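Local coordinates for pseudoperoxidase (Leishmania major, PDB 5VIA), which binds heme b in a mainly helical fold of the peroxidase family, as a pseudoperoxidase whose own peroxidase activity is uncertain, at residues A15-V20 with R286-P291. Sequence-based numbering, arbitrary orientation.
Sequences AREDVV and RPYSDP
R16 lies along one face of the Y288 ring: guanidinium and ring planes 9° apart, with centres separated by 4.0 Å, establish a stack with cation-pi character. The stack is offset, because R16 CZ lies well off the ring normal, nearest to Y288 CD2 at 3.4 Å. It is the aliphatic part that occupies the middle of the face, R16 CD standing 3.6 Å from the ring centroid and only 5° off the normal, a CH-pi contact. R16 CG is placed between its own backbone N and carbonyl carbon, and the chain then runs extended from CG to NE across the ring, from the hydroxyl end toward Y288 CB, where R16 NH1 is 3.5 Å away. At the opposite end, Y288 OH accepts the backbone N-H of R16 (N to OH 3.0 Å, 157° at the hydrogen), so one residue engages the tyrosine through both main chain and side chain. A15 is at the N-cap position, which makes R16 the first residue of helix 16-29; its N-H bond joins the start of that helix to the C-terminal tail following strand 286-287, well away from the heme. L91, L108 and W111 also touch R16, and R16 NH1 makes a weak hydrogen bond to D109 O. Packing slackens toward the exposed E17, whose OE2 stands 3.6 Å from Y288 OH. The like-charged E17 OE2 and D290 OD1 are 4.7 Å apart, not in contact, while P291 CG approaches A15 N no closer than 3.9 Å.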
ATOM      1  N   ALA A  15      -8.610 -22.408   6.968  1.00 54.20           N
ATOM      2  CA  ALA A  15      -7.819 -22.385   5.746  1.00 51.84           C
ATOM      3  C   ALA A  15      -7.650 -20.941   5.296  1.00 50.12           C
ATOM      4  O   ALA A  15      -8.623 -20.183   5.259  1.00 50.38           O
ATOM      5  CB  ALA A  15      -8.499 -23.195   4.667  1.00 53.66           C
ATOM      6  N   ARG A  16      -6.420 -20.565   4.951  1.00 41.96           N
ATOM      7  CA  ARG A  16      -6.116 -19.195   4.551  1.00 39.98           C
ATOM      8  C   ARG A  16      -6.863 -18.760   3.286  1.00 39.17           C
ATOM      9  O   ARG A  16      -7.111 -17.567   3.095  1.00 38.84           O
ATOM     10  CB  ARG A  16      -4.603 -19.017   4.372  1.00 40.11           C
ATOM     11  CG  ARG A  16      -3.997 -19.921   3.306  1.00 40.69           C
ATOM     12  CD  ARG A  16      -2.472 -19.880   3.309  1.00 40.02           C
ATOM     13  NE  ARG A  16      -1.926 -20.929   2.442  1.00 40.70           N
ATOM     14  CZ  ARG A  16      -0.640 -21.259   2.379  1.00 39.39           C
ATOM     15  NH1 ARG A  16       0.249 -20.628   3.138  1.00 37.31           N
ATOM     16  NH2 ARG A  16      -0.246 -22.227   1.562  1.00 39.47           N
ATOM     17  N   GLU A  17      -7.226 -19.718   2.435  1.00 49.62           N
ATOM     18  CA  GLU A  17      -7.934 -19.407   1.193  1.00 49.95           C
ATOM     19  C   GLU A  17      -9.399 -19.070   1.445  1.00 51.16           C
ATOM     20  O   GLU A  17     -10.016 -18.344   0.659  1.00 51.74           O
ATOM     21  CB  GLU A  17      -7.849 -20.564   0.194  1.00 54.66           C
ATOM     22  CG  GLU A  17      -6.570 -21.366   0.261  1.00 58.42           C
ATOM     23  CD  GLU A  17      -6.638 -22.457   1.307  1.00 62.96           C
ATOM     24  OE1 GLU A  17      -7.719 -23.073   1.459  1.00 65.42           O
ATOM     25  OE2 GLU A  17      -5.613 -22.688   1.982  1.00 63.21           O
ATOM     26  N   ASP A  18      -9.957 -19.611   2.529  1.00 46.82           N
ATOM     27  CA  ASP A  18     -11.333 -19.303   2.918  1.00 48.03           C
ATOM     28  C   ASP A  18     -11.448 -17.838   3.320  1.00 46.21           C
ATOM     29  O   ASP A  18     -12.402 -17.158   2.939  1.00 47.19           O
ATOM     30  CB  ASP A  18     -11.789 -20.195   4.077  1.00 51.78           C
ATOM     31  CG  ASP A  18     -12.088 -21.616   3.641  1.00 55.14           C
ATOM     32  OD1 ASP A  18     -12.183 -21.851   2.419  1.00 55.34           O
ATOM     33  OD2 ASP A  18     -12.243 -22.492   4.522  1.00 57.69           O
ATOM     34  N   VAL A  19     -10.470 -17.356   4.087  1.00 38.67           N
ATOM     35  CA  VAL A  19     -10.465 -15.965   4.521  1.00 37.65           C
ATOM     36  C   VAL A  19     -10.302 -15.065   3.299  1.00 36.69           C
ATOM     37  O   VAL A  19     -11.042 -14.089   3.129  1.00 35.88           O
ATOM     38  CB  VAL A  19      -9.340 -15.677   5.543  1.00 38.13           C
ATOM     39  CG1 VAL A  19      -9.463 -14.251   6.077  1.00 36.40           C
ATOM     40  CG2 VAL A  19      -9.401 -16.678   6.688  1.00 37.83           C
ATOM     41  N   VAL A  20      -9.350 -15.415   2.439  1.00 38.78           N
ATOM     42  CA  VAL A  20      -9.166 -14.707   1.176  1.00 38.31           C
ATOM     43  C   VAL A  20     -10.448 -14.690   0.330  1.00 38.19           C
ATOM     44  O   VAL A  20     -10.813 -13.661  -0.239  1.00 38.55           O
ATOM     45  CB  VAL A  20      -7.983 -15.300   0.372  1.00 39.13           C
ATOM     46  CG1 VAL A  20      -7.999 -14.797  -1.070  1.00 37.07           C
ATOM     47  CG2 VAL A  20      -6.646 -14.966   1.061  1.00 37.53           C
ATOM     48  N   ARG A 286       4.521 -18.395  12.304  1.00 43.42           N
ATOM     49  CA  ARG A 286       4.574 -19.835  12.124  1.00 48.46           C
ATOM     50  C   ARG A 286       4.308 -20.249  10.684  1.00 47.81           C
ATOM     51  O   ARG A 286       3.392 -19.729  10.040  1.00 44.07           O
ATOM     52  CB  ARG A 286       3.591 -20.519  13.075  1.00 52.41           C
ATOM     53  CG  ARG A 286       3.823 -20.170  14.541  1.00 57.06           C
ATOM     54  CD  ARG A 286       3.116 -21.151  15.461  1.00 64.26           C
ATOM     55  NE  ARG A 286       2.722 -20.542  16.731  1.00 68.65           N
ATOM     56  CZ  ARG A 286       1.715 -19.681  16.861  1.00 69.06           C
ATOM     57  NH1 ARG A 286       1.015 -19.315  15.796  1.00 68.49           N
ATOM     58  NH2 ARG A 286       1.410 -19.177  18.051  1.00 69.81           N
ATOM     59  N   PRO A 287       5.132 -21.171  10.163  1.00 51.40           N
ATOM     60  CA  PRO A 287       4.889 -21.727   8.829  1.00 52.62           C
ATOM     61  C   PRO A 287       3.511 -22.366   8.759  1.00 54.66           C
ATOM     62  O   PRO A 287       3.095 -23.040   9.700  1.00 59.98           O
ATOM     63  CB  PRO A 287       5.987 -22.782   8.693  1.00 56.78           C
ATOM     64  CG  PRO A 287       7.111 -22.233   9.526  1.00 55.06           C
ATOM     65  CD  PRO A 287       6.423 -21.616  10.720  1.00 52.77           C
ATOM     66  N   TYR A 288       2.802 -22.128   7.661  1.00 44.61           N
ATOM     67  CA  TYR A 288       1.420 -22.566   7.521  1.00 44.02           C
ATOM     68  C   TYR A 288       1.333 -24.065   7.257  1.00 55.02           C
ATOM     69  O   TYR A 288       2.203 -24.652   6.609  1.00 54.64           O
ATOM     70  CB  TYR A 288       0.745 -21.786   6.390  1.00 39.60           C
ATOM     71  CG  TYR A 288      -0.717 -22.104   6.158  1.00 39.12           C
ATOM     72  CD1 TYR A 288      -1.715 -21.417   6.839  1.00 37.21           C
ATOM     73  CD2 TYR A 288      -1.099 -23.069   5.233  1.00 40.11           C
ATOM     74  CE1 TYR A 288      -3.044 -21.692   6.622  1.00 43.16           C
ATOM     75  CE2 TYR A 288      -2.434 -23.350   5.009  1.00 43.63           C
ATOM     76  CZ  TYR A 288      -3.398 -22.660   5.705  1.00 45.07           C
ATOM     77  OH  TYR A 288      -4.725 -22.935   5.479  1.00 50.17           O
ATOM     78  N   SER A 289       0.278 -24.673   7.782  1.00 53.83           N
ATOM     79  CA  SER A 289      -0.026 -26.072   7.536  1.00 61.85           C
ATOM     80  C   SER A 289      -1.520 -26.119   7.278  1.00 62.35           C
ATOM     81  O   SER A 289      -2.277 -25.384   7.915  1.00 56.21           O
ATOM     82  CB  SER A 289       0.325 -26.911   8.767  1.00 67.50           C
ATOM     83  OG  SER A 289       0.371 -28.294   8.464  1.00 77.05           O
ATOM     84  N   ASP A 290      -1.959 -26.946   6.335  1.00 71.11           N
ATOM     85  CA  ASP A 290      -3.391 -27.074   6.095  1.00 75.65           C
ATOM     86  C   ASP A 290      -4.024 -27.729   7.315  1.00 76.94           C
ATOM     87  O   ASP A 290      -3.594 -28.802   7.735  1.00 82.46           O
ATOM     88  CB  ASP A 290      -3.673 -27.890   4.831  1.00 83.66           C
ATOM     89  CG  ASP A 290      -5.155 -27.974   4.509  1.00 92.07           C
ATOM     90  OD1 ASP A 290      -5.688 -27.032   3.882  1.00 90.43           O
ATOM     91  OD2 ASP A 290      -5.789 -28.984   4.883  1.00 99.48           O
ATOM     92  N   PRO A 291      -5.042 -27.074   7.898  1.00 63.89           N
ATOM     93  CA  PRO A 291      -5.678 -27.544   9.132  1.00 67.11           C
ATOM     94  C   PRO A 291      -6.442 -28.850   8.933  1.00 78.58           C
ATOM     95  O   PRO A 291      -6.756 -29.533   9.909  1.00 84.65           O
ATOM     96  CB  PRO A 291      -6.660 -26.419   9.461  1.00 61.21           C
ATOM     97  CG  PRO A 291      -6.970 -25.793   8.157  1.00 60.53           C
ATOM     98  CD  PRO A 291      -5.696 -25.864   7.369  1.00 59.03           C
TER